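Local coordinates for protein nucleoside hydrolase, putative (Trypanosoma brucei, PDB 3FZ0) that belongs to the nucleoside hydrolase family and holds a calcium ion at the C-terminal ends of strands in a central, mostly parallel beta sheet, at residues B[11-16]-B[51-56]. The protein carries 2 engineered substitutions. Numbering follows the deposited sequence.
With CA (calcium ion), chain G.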
loop_
_atom_site.group_PDB
_atom_site.type_symbol
_atom_site.label_atom_id
_atom_site.label_comp_id
_atom_site.label_asym_id
_atom_site.label_seq_id
_atom_site.Cartn_x
_atom_site.Cartn_y
_atom_site.Cartn_z
ATOM N N ILE B 11 22.805 -24.014 5.669
ATOM C CA ILE B 11 21.827 -23.524 6.621
ATOM C C ILE B 11 22.027 -22.020 6.783
ATOM O O ILE B 11 23.107 -21.532 7.167
ATOM C CB ILE B 11 21.882 -24.271 7.988
ATOM C CG1 ILE B 11 21.492 -25.737 7.803
ATOM C CG2 ILE B 11 20.934 -23.597 9.012
ATOM C CD1 ILE B 11 21.735 -26.603 9.009
ATOM N N ASP B 12 20.996 -21.279 6.427
ATOM C CA ASP B 12 21.025 -19.830 6.563
ATOM C C ASP B 12 20.250 -19.490 7.798
ATOM O O ASP B 12 19.145 -19.970 7.973
ATOM C CB ASP B 12 20.437 -19.163 5.328
ATOM C CG ASP B 12 20.651 -17.670 5.330
ATOM O OD1 ASP B 12 19.748 -16.981 5.845
ATOM O OD2 ASP B 12 21.708 -17.183 4.866
ATOM N N THR B 13 20.833 -18.672 8.662
ATOM C CA THR B 13 20.336 -18.552 10.016
ATOM C C THR B 13 20.611 -17.196 10.675
ATOM O O THR B 13 21.630 -16.543 10.391
ATOM C CB THR B 13 20.912 -19.714 10.935
ATOM O OG1 THR B 13 20.429 -19.561 12.273
ATOM C CG2 THR B 13 22.428 -19.694 10.964
ATOM N N ASP B 14 19.707 -16.788 11.563
ATOM C CA ASP B 14 19.941 -15.622 12.396
ATOM C C ASP B 14 20.323 -15.978 13.851
ATOM O O ASP B 14 20.276 -15.121 14.751
ATOM C CB ASP B 14 18.779 -14.618 12.337
ATOM C CG ASP B 14 17.490 -15.124 13.005
ATOM O OD1 ASP B 14 17.231 -16.346 13.031
ATOM O OD2 ASP B 14 16.703 -14.285 13.484
ATOM N N CYS B 15 20.671 -17.242 14.076
ATOM C CA CYS B 15 21.534 -17.621 15.207
ATOM C C CYS B 15 20.934 -17.452 16.595
ATOM O O CYS B 15 21.644 -17.118 17.550
ATOM C CB CYS B 15 22.873 -16.878 15.123
ATOM S SG CYS B 15 23.517 -16.857 13.429
ATOM N N GLY B 16 19.622 -17.656 16.697
ATOM C CA GLY B 16 18.942 -17.700 17.992
ATOM C C GLY B 16 18.912 -19.103 18.607
ATOM O O GLY B 16 19.462 -20.064 18.048
ATOM N N GLU B 51 29.404 -14.957 16.476
ATOM C CA GLU B 51 29.900 -15.424 17.769
ATOM C C GLU B 51 29.117 -16.632 18.277
ATOM O O GLU B 51 29.703 -17.592 18.820
ATOM C CB GLU B 51 29.869 -14.305 18.800
ATOM C CG GLU B 51 30.799 -13.123 18.465
ATOM C CD GLU B 51 32.294 -13.499 18.397
ATOM O OE1 GLU B 51 32.780 -14.232 19.284
ATOM O OE2 GLU B 51 33.003 -13.048 17.470
ATOM N N ASN B 52 27.792 -16.601 18.067
ATOM C CA ASN B 52 26.919 -17.733 18.457
ATOM C C ASN B 52 27.245 -19.019 17.692
ATOM O O ASN B 52 27.476 -20.059 18.326
ATOM C CB ASN B 52 25.436 -17.374 18.336
ATOM C CG ASN B 52 25.040 -16.215 19.205
ATOM O OD1 ASN B 52 25.830 -15.733 20.039
ATOM N ND2 ASN B 52 23.799 -15.762 19.040
ATOM N N ILE B 53 27.303 -18.943 16.357
ATOM C CA ILE B 53 27.686 -20.090 15.534
ATOM C C ILE B 53 29.056 -20.640 15.966
ATOM O O ILE B 53 29.215 -21.850 16.126
ATOM C CB ILE B 53 27.673 -19.777 13.989
ATOM C CG1 ILE B 53 26.261 -19.490 13.466
ATOM C CG2 ILE B 53 28.253 -20.949 13.184
ATOM C CD1 ILE B 53 25.166 -20.443 13.977
ATOM N N GLY B 54 30.014 -19.755 16.216
ATOM C CA GLY B 54 31.331 -20.140 16.665
ATOM C C GLY B 54 31.296 -20.906 17.955
ATOM O O GLY B 54 32.014 -21.910 18.091
ATOM N N LYS B 55 30.476 -20.456 18.914
ATOM C CA LYS B 55 30.322 -21.175 20.203
ATOM C C LYS B 55 29.646 -22.519 19.993
ATOM O O LYS B 55 30.055 -23.508 20.610
ATOM C CB LYS B 55 29.558 -20.344 21.243
ATOM C CG LYS B 55 30.286 -19.056 21.658
ATOM C CD LYS B 55 29.375 -18.083 22.372
ATOM C CE LYS B 55 30.167 -16.906 22.878
ATOM N NZ LYS B 55 29.403 -16.069 23.813
ATOM N N LEU B 56 28.635 -22.568 19.112
ATOM C CA LEU B 56 27.993 -23.852 18.795
ATOM C C LEU B 56 28.948 -24.856 18.107
ATOM O O LEU B 56 28.963 -26.026 18.459
ATOM C CB LEU B 56 26.742 -23.629 17.946
ATOM C CG LEU B 56 25.997 -24.869 17.418
ATOM C CD1 LEU B 56 25.443 -25.725 18.564
ATOM C CD2 LEU B 56 24.850 -24.385 16.498
HETATM CA CA CA G . 15.748 -18.264 13.336
HETATM O O HOH W 1 13.536 -18.558 12.797
HETATM O O HOH W 2 14.627 -15.818 13.129
HETATM O O HOH W 3 14.737 -18.007 15.551
#
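Cys15 and Asn52 join the calcium-binding loop at the end of strand 6-13, in the mostly parallel sheet of the nucleoside hydrolase fold, to helix 46-60. One hydrogen bond links the two segments: Asn52 ND2 donates to Cys15 O at 3.0 Å, close to straight (161° at the hydrogen) and lying in the carbonyl plane. The same nitrogen also hydrogen-bonds to Asp89 O, while Asn52 OD1 accepts from Gln48 one helical turn back, so both ends of the buried amide are engaged, consistent with the modelled orientation of its O and N. The apolar part lies beside this bond. Cys15 SG, anti to its own carbonyl carbon (chi1 -43°), rests on Ile53 CG1 at 3.8 Å, and Thr13 CG2 meets Ile53 CD1 tip to tip at 4.1 Å; Ile37 of the neighbouring strand 32-39 touches both Thr13 and Ile53. Within the loop, Thr13 OG1 closes an ST turn by accepting from Cys15 N at 2.9 Å, and it is also hydrogen-bonded to Asp19 OD2, a calcium ligand. The side chain of Asp14 leaves the backbone away from the helix; together with Asp19, the backbone O of Leu134, Asp283 and three waters, its OD1 binds the calcium ion, at 2.4 Å.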